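Local coordinates for VAO-type flavoprotein oxidase VAO615 (Myceliophthora thermophila, PDB 6F72) that probably acts as a secreted oxidoreductase whose bicovalently bound FAD, once reduced, reacts rapidly with molecular oxygen, although its substrate is not known, at residues C28-D34 and T568-C572; V136-L140 and V257-G261; T179-K183 and P193-L197; T213-V218 and L296-V302; L465-W469 and G512-Y516. One frame throughout, in Å; residues are numbered along the deposited sequence.

Contact 1 of 5, residues C28-D34 and T568-C572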
# COMPACT_ATOMS: atom_id res chain seq x y z
N CYS A 28 -20.25 -19.52 11.74
CA CYS A 28 -19.65 -19.02 10.50
C CYS A 28 -20.41 -17.83 9.92
O CYS A 28 -21.61 -17.69 10.16
CB CYS A 28 -19.64 -20.13 9.45
SG CYS A 28 -18.71 -21.61 9.88
N ARG A 29 -19.71 -16.98 9.17
CA ARG A 29 -20.36 -15.91 8.39
C ARG A 29 -21.19 -16.53 7.27
O ARG A 29 -20.78 -17.53 6.67
CB ARG A 29 -19.32 -14.97 7.77
CG ARG A 29 -18.54 -14.12 8.75
CD ARG A 29 -19.44 -13.25 9.60
NE ARG A 29 -18.66 -12.29 10.37
CZ ARG A 29 -19.09 -11.64 11.43
NH1 ARG A 29 -20.32 -11.84 11.89
NH2 ARG A 29 -18.28 -10.79 12.05
N VAL A 30 -22.35 -15.93 7.00
CA VAL A 30 -23.27 -16.43 5.97
C VAL A 30 -22.79 -16.10 4.55
O VAL A 30 -22.18 -15.04 4.31
CB VAL A 30 -24.74 -15.95 6.18
CG1 VAL A 30 -25.34 -16.56 7.45
CG2 VAL A 30 -24.86 -14.43 6.17
N LEU A 31 -23.08 -17.00 3.62
CA LEU A 31 -22.67 -16.87 2.22
C LEU A 31 -23.89 -16.86 1.29
O LEU A 31 -24.93 -17.40 1.67
CB LEU A 31 -21.70 -18.00 1.84
CG LEU A 31 -20.28 -17.95 2.41
CD1 LEU A 31 -19.43 -19.06 1.79
CD2 LEU A 31 -19.61 -16.60 2.19
N PRO A 32 -23.77 -16.23 0.09
CA PRO A 32 -24.90 -16.35 -0.86
C PRO A 32 -25.16 -17.82 -1.14
O PRO A 32 -24.22 -18.60 -1.32
CB PRO A 32 -24.39 -15.63 -2.12
CG PRO A 32 -23.30 -14.74 -1.63
CD PRO A 32 -22.66 -15.46 -0.49
N GLY A 33 -26.44 -18.20 -1.10
CA GLY A 33 -26.85 -19.60 -1.21
C GLY A 33 -27.34 -20.19 0.10
O GLY A 33 -28.16 -21.11 0.09
N ASP A 34 -26.83 -19.68 1.23
CA ASP A 34 -27.24 -20.14 2.56
C ASP A 34 -28.71 -19.84 2.83
O ASP A 34 -29.23 -18.80 2.40
CB ASP A 34 -26.41 -19.46 3.66
CG ASP A 34 -24.95 -19.88 3.63
OD1 ASP A 34 -24.55 -20.66 2.75
OD2 ASP A 34 -24.19 -19.40 4.52
N THR A 568 -13.87 -23.26 0.76
CA THR A 568 -14.80 -22.52 -0.08
C THR A 568 -14.61 -20.99 0.07
O THR A 568 -15.09 -20.22 -0.76
CB THR A 568 -16.27 -22.91 0.23
OG1 THR A 568 -16.74 -22.19 1.39
CG2 THR A 568 -16.41 -24.40 0.50
N GLY A 569 -13.91 -20.57 1.13
CA GLY A 569 -13.65 -19.15 1.40
C GLY A 569 -14.51 -18.52 2.48
O GLY A 569 -14.43 -17.32 2.73
N ARG A 570 -15.33 -19.35 3.13
CA ARG A 570 -16.19 -18.94 4.25
C ARG A 570 -15.39 -18.63 5.51
O ARG A 570 -14.46 -19.35 5.89
CB ARG A 570 -17.20 -20.05 4.56
CG ARG A 570 -18.35 -19.63 5.47
CD ARG A 570 -19.16 -20.85 5.92
NE ARG A 570 -19.99 -21.42 4.85
CZ ARG A 570 -21.16 -20.93 4.47
NH1 ARG A 570 -21.67 -19.83 5.04
NH2 ARG A 570 -21.84 -21.53 3.49
N LEU A 571 -15.78 -17.54 6.18
CA LEU A 571 -15.19 -17.16 7.45
C LEU A 571 -15.90 -17.89 8.59
O LEU A 571 -17.11 -17.77 8.74
CB LEU A 571 -15.24 -15.65 7.61
CG LEU A 571 -13.91 -14.90 7.55
CD1 LEU A 571 -13.22 -15.03 6.20
CD2 LEU A 571 -14.15 -13.44 7.91
N CYS A 572 -15.14 -18.67 9.35
CA CYS A 572 -15.67 -19.39 10.52
C CYS A 572 -14.81 -19.14 11.77
O CYS A 572 -13.60 -18.96 11.67
CB CYS A 572 -15.78 -20.88 10.24
SG CYS A 572 -16.93 -21.34 8.92
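The guanidinium of R570 has L31 over one face, with CD1 3.7 Å above the centre of the plane, while its edge is turned to D34 and to the carbonyl of R29. Carboxylate and guanidinium are nearly coplanar, 19° apart, and meet end-on: R570 NH2 reaches D34 OD1 at 2.9 Å, and R570 NH1 reaches D34 OD2 at 2.6 Å, each oxygen using its syn lone pair. R570 NH1 also donates to R29 O (3.0 Å), on a lone pair in the carbonyl plane. The R570 chain gets there by running straight from the backbone and then bending at chi3 (-73°). D34 OD2 takes a second bond, from L31 N at 2.8 Å, which arrives from above the carboxylate plane and fixes the acid within the type II turn L31-D34. With a methionine in place of R570, D34 would probably lose its charged mate across the contact and R29 O a donor. Next to this salt bridge the two segments are joined covalently: C28 SG and C572 SG form a disulfide of 2.0 Å with chi3 105°, and R29 N donates to L571 O at 2.8 Å beside the single beta bridge of C28 with C572. The contact thus pins the N-terminal loop to the C-terminal strand, 534 residues later. That strand, 571-573, pairs with strand 563-565, whose W563 touches R29 and L571; the guanidinium of R29 leads away to N147, just beyond helix 133-146, and the loop runs on toward helix 40-49.

Contact 2 of 5, residues V136-L140 and V257-G261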
# COMPACT_ATOMS: atom_id res chain seq x y z
N VAL A 136 -22.18 3.85 7.56
CA VAL A 136 -21.33 2.84 8.21
C VAL A 136 -22.06 2.23 9.41
O VAL A 136 -22.15 1.01 9.52
CB VAL A 136 -19.96 3.44 8.64
CG1 VAL A 136 -19.09 2.39 9.32
CG2 VAL A 136 -19.24 4.04 7.44
N GLN A 137 -22.61 3.08 10.28
CA GLN A 137 -23.38 2.64 11.43
C GLN A 137 -24.53 1.72 11.02
O GLN A 137 -24.75 0.68 11.64
CB GLN A 137 -23.92 3.84 12.22
CG GLN A 137 -22.84 4.59 13.02
CD GLN A 137 -23.29 5.97 13.49
OE1 GLN A 137 -24.22 6.57 12.93
NE2 GLN A 137 -22.62 6.49 14.52
N ALA A 138 -25.25 2.11 9.96
CA ALA A 138 -26.34 1.31 9.40
C ALA A 138 -25.85 -0.05 8.90
O ALA A 138 -26.42 -1.09 9.25
CB ALA A 138 -27.04 2.07 8.28
N ALA A 139 -24.78 -0.04 8.09
CA ALA A 139 -24.21 -1.25 7.51
C ALA A 139 -23.68 -2.22 8.57
O ALA A 139 -23.92 -3.44 8.46
CB ALA A 139 -23.13 -0.91 6.51
N LEU A 140 -23.00 -1.68 9.58
CA LEU A 140 -22.52 -2.45 10.72
C LEU A 140 -23.67 -3.08 11.51
O LEU A 140 -23.59 -4.26 11.86
CB LEU A 140 -21.64 -1.59 11.65
CG LEU A 140 -20.27 -1.08 11.18
CD1 LEU A 140 -19.69 -0.07 12.17
CD2 LEU A 140 -19.27 -2.21 10.96
N VAL A 257 -15.50 5.24 12.88
CA VAL A 257 -16.63 4.52 13.46
C VAL A 257 -16.10 3.16 13.93
O VAL A 257 -15.48 2.40 13.17
CB VAL A 257 -17.79 4.31 12.46
CG1 VAL A 257 -18.95 3.60 13.14
CG2 VAL A 257 -18.26 5.64 11.89
N THR A 258 -16.37 2.85 15.19
CA THR A 258 -15.98 1.59 15.79
C THR A 258 -17.02 0.53 15.48
O THR A 258 -18.13 0.86 15.02
CB THR A 258 -15.83 1.74 17.31
OG1 THR A 258 -17.06 2.25 17.85
CG2 THR A 258 -14.74 2.72 17.62
N ALA A 259 -16.66 -0.73 15.74
CA ALA A 259 -17.51 -1.90 15.50
C ALA A 259 -18.91 -1.78 16.09
O ALA A 259 -19.89 -2.16 15.43
CB ALA A 259 -16.84 -3.16 16.02
N ASP A 260 -19.01 -1.21 17.29
CA ASP A 260 -20.31 -1.00 17.93
C ASP A 260 -21.03 0.27 17.43
O ASP A 260 -22.10 0.61 17.93
CB ASP A 260 -20.17 -1.00 19.46
CG ASP A 260 -19.42 0.20 19.99
OD1 ASP A 260 -18.73 0.90 19.21
OD2 ASP A 260 -19.53 0.46 21.20
N GLY A 261 -20.44 0.96 16.45
CA GLY A 261 -21.09 2.09 15.79
C GLY A 261 -20.84 3.45 16.42
O GLY A 261 -21.52 4.41 16.07
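Apolar contacts join V136 and L140, one helical turn apart, to V257. V136 CG1 lies 3.9 Å from V257 CB, and the CD1 branch of L140 comes equally close to V257 CG1; in both pairs the two side chains run antiparallel, flank to flank. L140 CD1 also reaches beyond the valine to the backbone, 3.4 Å from T258 O. The helix is 133-146 of the PCMH-type FAD-binding domain, and the partner is the tight link between the antiparallel strands 251-257 and 263-266, a type I turn from T258 to G261 closed by G261 N on T258 O. The positive phi of G261 (90°) suits glycine, since a CB would jam against the carbonyl before it. The polar part is one bond: Q137 NE2 donates to G261 O at 2.8 Å, nearly along the C=O axis, with the acceptor 24° out of the plane of the Q137 amide. Q137 starts with CG anti to its own carbonyl carbon (chi1 -73°) and then extends, which carries the amide past V257 to the turn. A leucine here would probably leave G261 O without its donor from the helix. Away from the helix, T258 OG1 donates to D260 OD1, and D260 forms a salt bridge with R262. V136 and V257 both pack on L290 of strand 288-298.

Contact 3 of 5, residues T179-K183 and P193-L197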
# COMPACT_ATOMS: atom_id res chain seq x y z
N THR A 179 -11.52 17.63 1.51
CA THR A 179 -10.19 18.10 1.89
C THR A 179 -10.31 19.47 2.58
O THR A 179 -11.04 20.36 2.11
CB THR A 179 -9.23 18.19 0.69
OG1 THR A 179 -9.72 19.16 -0.23
CG2 THR A 179 -9.11 16.86 -0.04
N LYS A 180 -9.58 19.64 3.68
CA LYS A 180 -9.72 20.83 4.49
C LYS A 180 -8.35 21.31 4.94
O LYS A 180 -7.63 20.58 5.63
CB LYS A 180 -10.63 20.51 5.69
CG LYS A 180 -11.09 21.69 6.52
CD LYS A 180 -12.01 21.18 7.61
CE LYS A 180 -12.00 22.06 8.85
NZ LYS A 180 -12.72 23.32 8.59
N PHE A 181 -7.98 22.52 4.50
CA PHE A 181 -6.73 23.15 4.91
C PHE A 181 -6.87 23.80 6.26
O PHE A 181 -7.70 24.69 6.45
CB PHE A 181 -6.22 24.16 3.86
CG PHE A 181 -4.94 24.87 4.27
CD1 PHE A 181 -3.74 24.17 4.41
CD2 PHE A 181 -4.95 26.25 4.52
CE1 PHE A 181 -2.57 24.83 4.79
CE2 PHE A 181 -3.78 26.91 4.89
CZ PHE A 181 -2.59 26.20 5.04
N ILE A 182 -6.05 23.35 7.21
CA ILE A 182 -5.97 23.92 8.55
C ILE A 182 -4.64 24.68 8.67
O ILE A 182 -3.58 24.07 8.82
CB ILE A 182 -6.13 22.85 9.66
CG1 ILE A 182 -7.44 22.06 9.49
CG2 ILE A 182 -6.06 23.47 11.05
CD1 ILE A 182 -7.46 20.71 10.18
N LYS A 183 -4.73 26.01 8.60
CA LYS A 183 -3.57 26.91 8.60
C LYS A 183 -2.75 26.86 9.90
O LYS A 183 -1.52 26.94 9.86
CB LYS A 183 -4.01 28.35 8.32
CG LYS A 183 -2.88 29.31 7.97
CD LYS A 183 -3.45 30.64 7.52
CE LYS A 183 -2.37 31.69 7.36
NZ LYS A 183 -2.96 32.96 6.83
N PRO A 193 0.78 23.99 9.70
CA PRO A 193 -0.28 23.65 8.75
C PRO A 193 -0.64 22.17 8.85
O PRO A 193 0.21 21.34 9.23
CB PRO A 193 0.33 23.96 7.38
CG PRO A 193 1.69 24.55 7.65
CD PRO A 193 2.08 24.18 9.04
N ALA A 194 -1.89 21.86 8.54
CA ALA A 194 -2.40 20.50 8.50
C ALA A 194 -3.50 20.38 7.43
O ALA A 194 -4.06 21.39 6.97
CB ALA A 194 -2.93 20.08 9.86
N ALA A 195 -3.78 19.14 7.05
CA ALA A 195 -4.85 18.84 6.12
C ALA A 195 -5.72 17.74 6.70
O ALA A 195 -5.22 16.69 7.12
CB ALA A 195 -4.27 18.42 4.78
N LYS A 196 -7.03 18.00 6.78
CA LYS A 196 -7.99 16.96 7.10
C LYS A 196 -8.46 16.37 5.77
O LYS A 196 -8.88 17.10 4.87
CB LYS A 196 -9.16 17.54 7.90
CG LYS A 196 -10.13 16.49 8.40
CD LYS A 196 -11.23 17.12 9.24
CE LYS A 196 -12.45 16.22 9.30
NZ LYS A 196 -13.52 16.83 10.13
N LEU A 197 -8.36 15.04 5.65
CA LEU A 197 -8.66 14.38 4.38
C LEU A 197 -9.63 13.23 4.57
O LEU A 197 -9.44 12.39 5.44
CB LEU A 197 -7.37 13.85 3.73
CG LEU A 197 -6.15 14.75 3.48
CD1 LEU A 197 -4.99 13.92 2.94
CD2 LEU A 197 -6.46 15.91 2.53
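Strands 179-186 and 193-198 form a beta hairpin in the antiparallel sheet of the PCMH-type FAD-binding domain, and this contact is its ladder, the segment axes 4.7 Å apart at 162°. K180 pairs with K196 and I182 with A194 as hydrogen-bonded pairs; the non-hydrogen-bonded pairs T179-L197 and F181-A195 lie between and beyond them. Of the four backbone bonds, I182 N to A194 O is 2.8 Å, and its donor is tilted 31° from the carbonyl plane. On the face of T179, F181, A195 and L197, the methyl T179 CG2 meets L197 CD2 at 3.8 Å. The F181 ring, its CG anti to the backbone N (chi1 178°), runs alongside P193 and brings CE1 to 4.0 Å from P193 CB. M209 of helix 203-212 packs on T179, F181 and A195 from this side. On the other face K180 CB and K196 CB touch at 4.0 Å, and I182 lies against A194. Past these roots the lysine chains lead away, leaving K180 NZ and K196 NZ 6.7 Å apart. The chemistry thus implies a hairpin held chiefly by its backbone, apolar where the helix covers it, while the like charges of the two lysines are kept apart and K196 also touches E255 of strand 251-257, whose acid may offset part of its charge.

Contact 4 of 5, residues T213-V218 and L296-V302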
# COMPACT_ATOMS: atom_id res chain seq x y z
N THR A 213 -1.80 25.07 -1.59
CA THR A 213 -1.57 25.86 -0.36
C THR A 213 -0.09 26.21 -0.10
O THR A 213 0.23 26.92 0.87
CB THR A 213 -2.21 25.18 0.89
OG1 THR A 213 -1.50 23.98 1.22
CG2 THR A 213 -3.67 24.81 0.64
N GLY A 214 0.81 25.75 -0.96
CA GLY A 214 2.25 25.96 -0.79
C GLY A 214 2.88 24.97 0.18
O GLY A 214 3.82 25.32 0.89
N HIS A 215 2.38 23.73 0.18
CA HIS A 215 2.80 22.66 1.10
C HIS A 215 3.05 21.29 0.43
O HIS A 215 2.62 21.04 -0.71
CB HIS A 215 1.79 22.51 2.24
CG HIS A 215 1.63 23.74 3.08
ND1 HIS A 215 0.59 24.62 2.91
CD2 HIS A 215 2.40 24.25 4.07
CE1 HIS A 215 0.72 25.62 3.77
NE2 HIS A 215 1.81 25.42 4.48
N ARG A 216 3.75 20.41 1.16
CA ARG A 216 3.96 19.01 0.79
C ARG A 216 3.25 18.12 1.81
O ARG A 216 3.15 18.49 2.98
CB ARG A 216 5.45 18.66 0.81
CG ARG A 216 6.35 19.57 -0.00
CD ARG A 216 7.78 19.54 0.52
NE ARG A 216 8.67 20.37 -0.29
CZ ARG A 216 9.90 20.75 0.06
NH1 ARG A 216 10.40 20.38 1.23
NH2 ARG A 216 10.61 21.51 -0.76
N ILE A 217 2.75 16.98 1.35
CA ILE A 217 2.24 15.92 2.24
C ILE A 217 2.96 14.59 1.96
O ILE A 217 3.30 14.28 0.81
CB ILE A 217 0.70 15.76 2.17
CG1 ILE A 217 0.19 14.83 3.29
CG2 ILE A 217 0.25 15.28 0.78
CD1 ILE A 217 -1.31 14.82 3.52
N VAL A 218 3.18 13.82 3.03
CA VAL A 218 3.80 12.50 2.97
C VAL A 218 2.83 11.44 2.42
O VAL A 218 1.84 11.07 3.08
CB VAL A 218 4.41 12.10 4.34
CG1 VAL A 218 4.99 10.69 4.32
CG2 VAL A 218 5.46 13.11 4.78
N LEU A 296 0.99 19.05 7.29
CA LEU A 296 1.49 19.57 6.03
C LEU A 296 2.83 20.22 6.28
O LEU A 296 3.09 20.66 7.38
CB LEU A 296 0.52 20.59 5.42
CG LEU A 296 -0.74 20.03 4.77
CD1 LEU A 296 -1.56 21.16 4.18
CD2 LEU A 296 -0.41 18.99 3.70
N HIS A 297 3.67 20.28 5.25
CA HIS A 297 5.02 20.81 5.41
C HIS A 297 5.27 21.88 4.37
O HIS A 297 4.81 21.73 3.24
CB HIS A 297 6.03 19.68 5.28
CG HIS A 297 5.67 18.46 6.07
ND1 HIS A 297 5.99 18.31 7.40
CD2 HIS A 297 5.00 17.33 5.72
CE1 HIS A 297 5.54 17.15 7.84
NE2 HIS A 297 4.94 16.54 6.84
N ARG A 298 5.96 22.96 4.74
CA ARG A 298 6.24 24.05 3.81
C ARG A 298 6.95 23.54 2.55
O ARG A 298 7.94 22.81 2.63
CB ARG A 298 7.04 25.17 4.48
CG ARG A 298 7.12 26.48 3.68
CD ARG A 298 5.75 27.11 3.49
NE ARG A 298 5.78 28.38 2.75
CZ ARG A 298 5.73 28.50 1.42
NH1 ARG A 298 5.65 27.42 0.64
NH2 ARG A 298 5.76 29.70 0.86
N ASP A 299 6.40 23.91 1.39
CA ASP A 299 6.98 23.51 0.10
C ASP A 299 8.09 24.47 -0.30
O ASP A 299 8.27 25.53 0.32
CB ASP A 299 5.87 23.46 -0.96
CG ASP A 299 6.24 22.62 -2.18
OD1 ASP A 299 7.20 21.81 -2.15
OD2 ASP A 299 5.54 22.78 -3.19
N GLY A 300 8.86 24.09 -1.30
CA GLY A 300 9.92 24.92 -1.85
C GLY A 300 10.63 24.10 -2.91
O GLY A 300 10.22 22.98 -3.21
N ILE A 301 11.68 24.69 -3.49
CA ILE A 301 12.61 24.03 -4.42
C ILE A 301 12.88 22.57 -4.03
O ILE A 301 13.09 22.26 -2.86
CB ILE A 301 13.90 24.92 -4.54
CG1 ILE A 301 13.86 25.77 -5.81
CG2 ILE A 301 15.20 24.12 -4.47
CD1 ILE A 301 13.00 27.02 -5.72
N VAL A 302 12.80 21.66 -5.01
CA VAL A 302 13.14 20.24 -4.80
C VAL A 302 14.17 19.81 -5.85
O VAL A 302 13.90 19.85 -7.06
CB VAL A 302 11.90 19.30 -4.82
CG1 VAL A 302 12.32 17.84 -4.63
CG2 VAL A 302 10.91 19.68 -3.74
O HOH W 1 2.44 14.63 5.87
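R216 lays its guanidinium across the bend of segment 296-302, with R298 O 3.5 Å above one face toward the rim and G300 O at the edge. Its chain, CG anti to the carbonyl carbon (chi1 -53°), is extended as far as NE, enough to carry the group past D299. R216 NE donates to D299 OD1 at 2.8 Å as a salt bridge on the anti lone pair, with the carboxylate turned 77° from the guanidinium. R216 NH2 donates to G300 O at 2.9 Å, in the guanidinium plane but above the carbonyl plane, and V302 CG2 packs beside it. R216 NH1 is hydrogen-bonded to Y244 OH, and D299 OD1 also accepts from Y391 N, so both ends of the ion pair are tied into the surrounding fold. The backbones pair at R216 and H297: R216 N to H297 O is 2.7 Å and H297 N to R216 O is 2.9 Å. G214 O accepts from D299 N at 3.0 Å and, weakly, from R298 NH1. L296 packs with its CD2 branch 3.7 Å from I217 CB and with its CB against H215, whose ND1 is held by T213 OG1 in the ring plane. H297 stacks on Y244, and a water accepts from V218 N and is hydrogen-bonded to H297 NE2. A Schellman motif at G214 ends helix 203-212 and turns the chain into strand 215-216, which pairs antiparallel with the end of strand 288-298 in the PCMH-type domain's sheet, just before the chain enters strand 302-310 of the seven-stranded sheet.

Contact 5 of 5, residues L465-W469 and G512-Y516. With FAD (flavin-adenine dinucleotide), chain E.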
# COMPACT_ATOMS: atom_id res chain seq x y z
N LEU A 465 4.19 1.93 14.76
CA LEU A 465 5.09 1.67 13.65
C LEU A 465 6.22 0.74 14.07
O LEU A 465 6.89 0.98 15.09
CB LEU A 465 5.63 2.98 13.08
CG LEU A 465 6.41 2.87 11.77
CD1 LEU A 465 5.47 2.83 10.56
CD2 LEU A 465 7.43 3.98 11.64
N HIS A 466 6.38 -0.34 13.31
CA HIS A 466 7.40 -1.36 13.59
C HIS A 466 8.80 -0.73 13.78
O HIS A 466 9.24 0.08 12.95
CB HIS A 466 7.40 -2.40 12.46
CG HIS A 466 8.13 -3.67 12.81
ND1 HIS A 466 9.50 -3.73 12.97
CD2 HIS A 466 7.68 -4.93 13.03
CE1 HIS A 466 9.86 -4.96 13.26
NE2 HIS A 466 8.77 -5.71 13.32
N PRO A 467 9.51 -1.09 14.88
CA PRO A 467 10.83 -0.51 15.16
C PRO A 467 11.89 -0.68 14.05
O PRO A 467 12.78 0.17 13.93
CB PRO A 467 11.27 -1.20 16.45
CG PRO A 467 10.43 -2.43 16.53
CD PRO A 467 9.11 -2.04 15.94
N ALA A 468 11.76 -1.71 13.21
CA ALA A 468 12.66 -1.91 12.06
C ALA A 468 12.67 -0.68 11.14
O ALA A 468 13.69 -0.37 10.54
CB ALA A 468 12.29 -3.16 11.27
N TRP A 469 11.55 0.03 11.06
CA TRP A 469 11.52 1.31 10.36
C TRP A 469 12.60 2.29 10.86
O TRP A 469 13.23 2.96 10.04
CB TRP A 469 10.15 1.95 10.46
CG TRP A 469 9.10 1.37 9.56
CD1 TRP A 469 8.06 0.56 9.93
CD2 TRP A 469 8.97 1.56 8.14
NE1 TRP A 469 7.27 0.26 8.83
CE2 TRP A 469 7.81 0.85 7.72
CE3 TRP A 469 9.71 2.27 7.18
CZ2 TRP A 469 7.39 0.81 6.37
CZ3 TRP A 469 9.29 2.24 5.84
CH2 TRP A 469 8.14 1.51 5.45
N GLY A 512 17.33 -8.97 11.49
CA GLY A 512 17.00 -7.69 12.17
C GLY A 512 16.07 -6.79 11.36
O GLY A 512 15.61 -5.76 11.84
N GLY A 513 15.83 -7.17 10.11
CA GLY A 513 14.85 -6.50 9.27
C GLY A 513 13.45 -7.02 9.49
O GLY A 513 13.19 -7.78 10.43
N SER A 514 12.52 -6.61 8.64
CA SER A 514 11.13 -7.04 8.77
C SER A 514 10.45 -7.01 7.42
O SER A 514 11.04 -6.55 6.43
CB SER A 514 10.39 -6.15 9.78
OG SER A 514 10.18 -4.87 9.23
N VAL A 515 9.21 -7.50 7.38
CA VAL A 515 8.40 -7.47 6.16
C VAL A 515 7.33 -6.40 6.37
O VAL A 515 6.60 -6.39 7.36
CB VAL A 515 7.85 -8.87 5.76
CG1 VAL A 515 7.15 -8.85 4.40
CG2 VAL A 515 8.98 -9.88 5.69
N TYR A 516 7.32 -5.45 5.44
CA TYR A 516 6.37 -4.36 5.44
C TYR A 516 4.98 -4.96 5.24
O TYR A 516 4.75 -5.70 4.27
CB TYR A 516 6.76 -3.36 4.35
CG TYR A 516 5.86 -2.15 4.18
CD1 TYR A 516 5.14 -1.58 5.26
CD2 TYR A 516 5.74 -1.54 2.93
CE1 TYR A 516 4.33 -0.46 5.07
CE2 TYR A 516 4.94 -0.42 2.73
CZ TYR A 516 4.25 0.13 3.80
OH TYR A 516 3.44 1.24 3.58
PA FAD E . -7.27 -0.80 -0.05
O1A FAD E . -7.01 -2.16 -0.65
O2A FAD E . -8.59 -0.17 -0.39
O5B FAD E . -7.11 -0.91 1.54
C5B FAD E . -6.04 -1.63 2.15
C4B FAD E . -6.41 -2.11 3.55
O4B FAD E . -6.78 -0.99 4.35
C3B FAD E . -7.58 -3.07 3.60
O3B FAD E . -7.30 -4.00 4.65
C2B FAD E . -8.77 -2.21 3.98
O2B FAD E . -9.75 -2.95 4.71
C1B FAD E . -8.13 -1.13 4.83
N9A FAD E . -8.78 0.20 4.74
C8A FAD E . -8.64 1.07 3.72
N7A FAD E . -9.33 2.21 3.97
C5A FAD E . -9.91 2.07 5.17
C6A FAD E . -10.79 2.90 6.03
N6A FAD E . -11.17 4.12 5.61
N1A FAD E . -11.19 2.39 7.22
C2A FAD E . -10.82 1.16 7.64
N3A FAD E . -10.02 0.35 6.91
C4A FAD E . -9.54 0.74 5.69
N1 FAD E . 3.01 1.62 -0.19
C2 FAD E . 4.04 2.39 0.24
O2 FAD E . 4.31 2.42 1.46
N3 FAD E . 4.78 3.12 -0.62
C4 FAD E . 4.58 3.14 -1.95
O4 FAD E . 5.30 3.83 -2.71
C4X FAD E . 3.46 2.33 -2.49
N5 FAD E . 3.18 2.31 -3.81
C5X FAD E . 2.15 1.56 -4.30
C6 FAD E . 1.87 1.55 -5.68
C7 FAD E . 0.80 0.77 -6.16
C7M FAD E . 0.51 0.76 -7.66
C8 FAD E . -0.05 -0.04 -5.21
C8M FAD E . -1.28 -0.84 -5.62
C9 FAD E . 0.25 -0.01 -3.85
C9A FAD E . 1.31 0.75 -3.36
N10 FAD E . 1.58 0.78 -1.97
C10 FAD E . 2.67 1.55 -1.50
C1' FAD E . 0.80 -0.05 -1.05
C2' FAD E . -0.22 0.61 -0.17
O2' FAD E . 0.49 1.30 0.86
C3' FAD E . -1.04 -0.53 0.41
O3' FAD E . -1.48 -1.43 -0.63
C4' FAD E . -2.25 -0.01 1.18
O4' FAD E . -2.85 -1.08 1.90
C5' FAD E . -3.24 0.71 0.26
O5' FAD E . -4.40 1.10 0.97
P FAD E . -5.70 1.58 0.16
O1P FAD E . -5.28 2.58 -0.88
O2P FAD E . -6.74 1.91 1.21
O3P FAD E . -6.14 0.21 -0.58
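W469 and Y516 make the tight end of this contact, a T-shaped stack in which Y516 belongs to the FAD pocket of this VAO-type oxidase. The indole sends its edge at the tyrosine: W469 CZ2 sits 3.4 Å above the Y516 ring plane, toward the rim, and 3.5 Å from Y516 CD1. The planes are 86° apart, and the centroids of the W469 six-membered ring and the Y516 ring are 5.2 Å apart. Y516 has CG anti to the backbone N (chi1 179°), which sets the ring's face against the indole edge with its hydroxyl directed at the cofactor. F453, I417 and H237 pack round W469, so the indole that lies against the phenol is itself braced. Further from the flavin, small groups pack closely. A468 CB touches S514 OG at 3.4 Å, and S514 CB lies over one face of the H466 imidazole, a CH-pi contact 4.0 Å from the centroid. The H466 imidazole is also fixed by a capping bond at the start of helix 468-471: H466 ND1 accepts from A468 N at 3.0 Å, in the ring plane. The loose side is at G512, exposed to solvent, whose O lies 4.3 Å from A468 CB and whose positive phi favours glycine. S514, two residues on, is backbone hydrogen-bonded to I417 of strand 412-419, so the loop after helix 488-508 lies along that sheet edge as it runs inward to the cofactor. N518 bonds the Y516 hydroxyl too, and on the flavin side Y516 OH donates to FAD O2 at 2.6 Å.

Contacts 3 and 4 are neighbours in one antiparallel sheet and touch, P193 O lying 3.1 Å from L296 N and the rings of F181 and H215 meeting; both rest on helix 203-212. Contact 3 is mostly backbone ladder, whereas contact 4 adds an arginine-aspartate pair where the sheet hands over to the next. Contact 2, the most buried, reaches the same sheet through strand 251-257 with mainly apolar side chains. Contact 1 lies farthest from the chain's centre and joins the termini by disulfide and salt bridge, enclosing the other four along the sequence. Contact 5, nearest the centre, relies on aromatic packing and alone includes a bond to FAD.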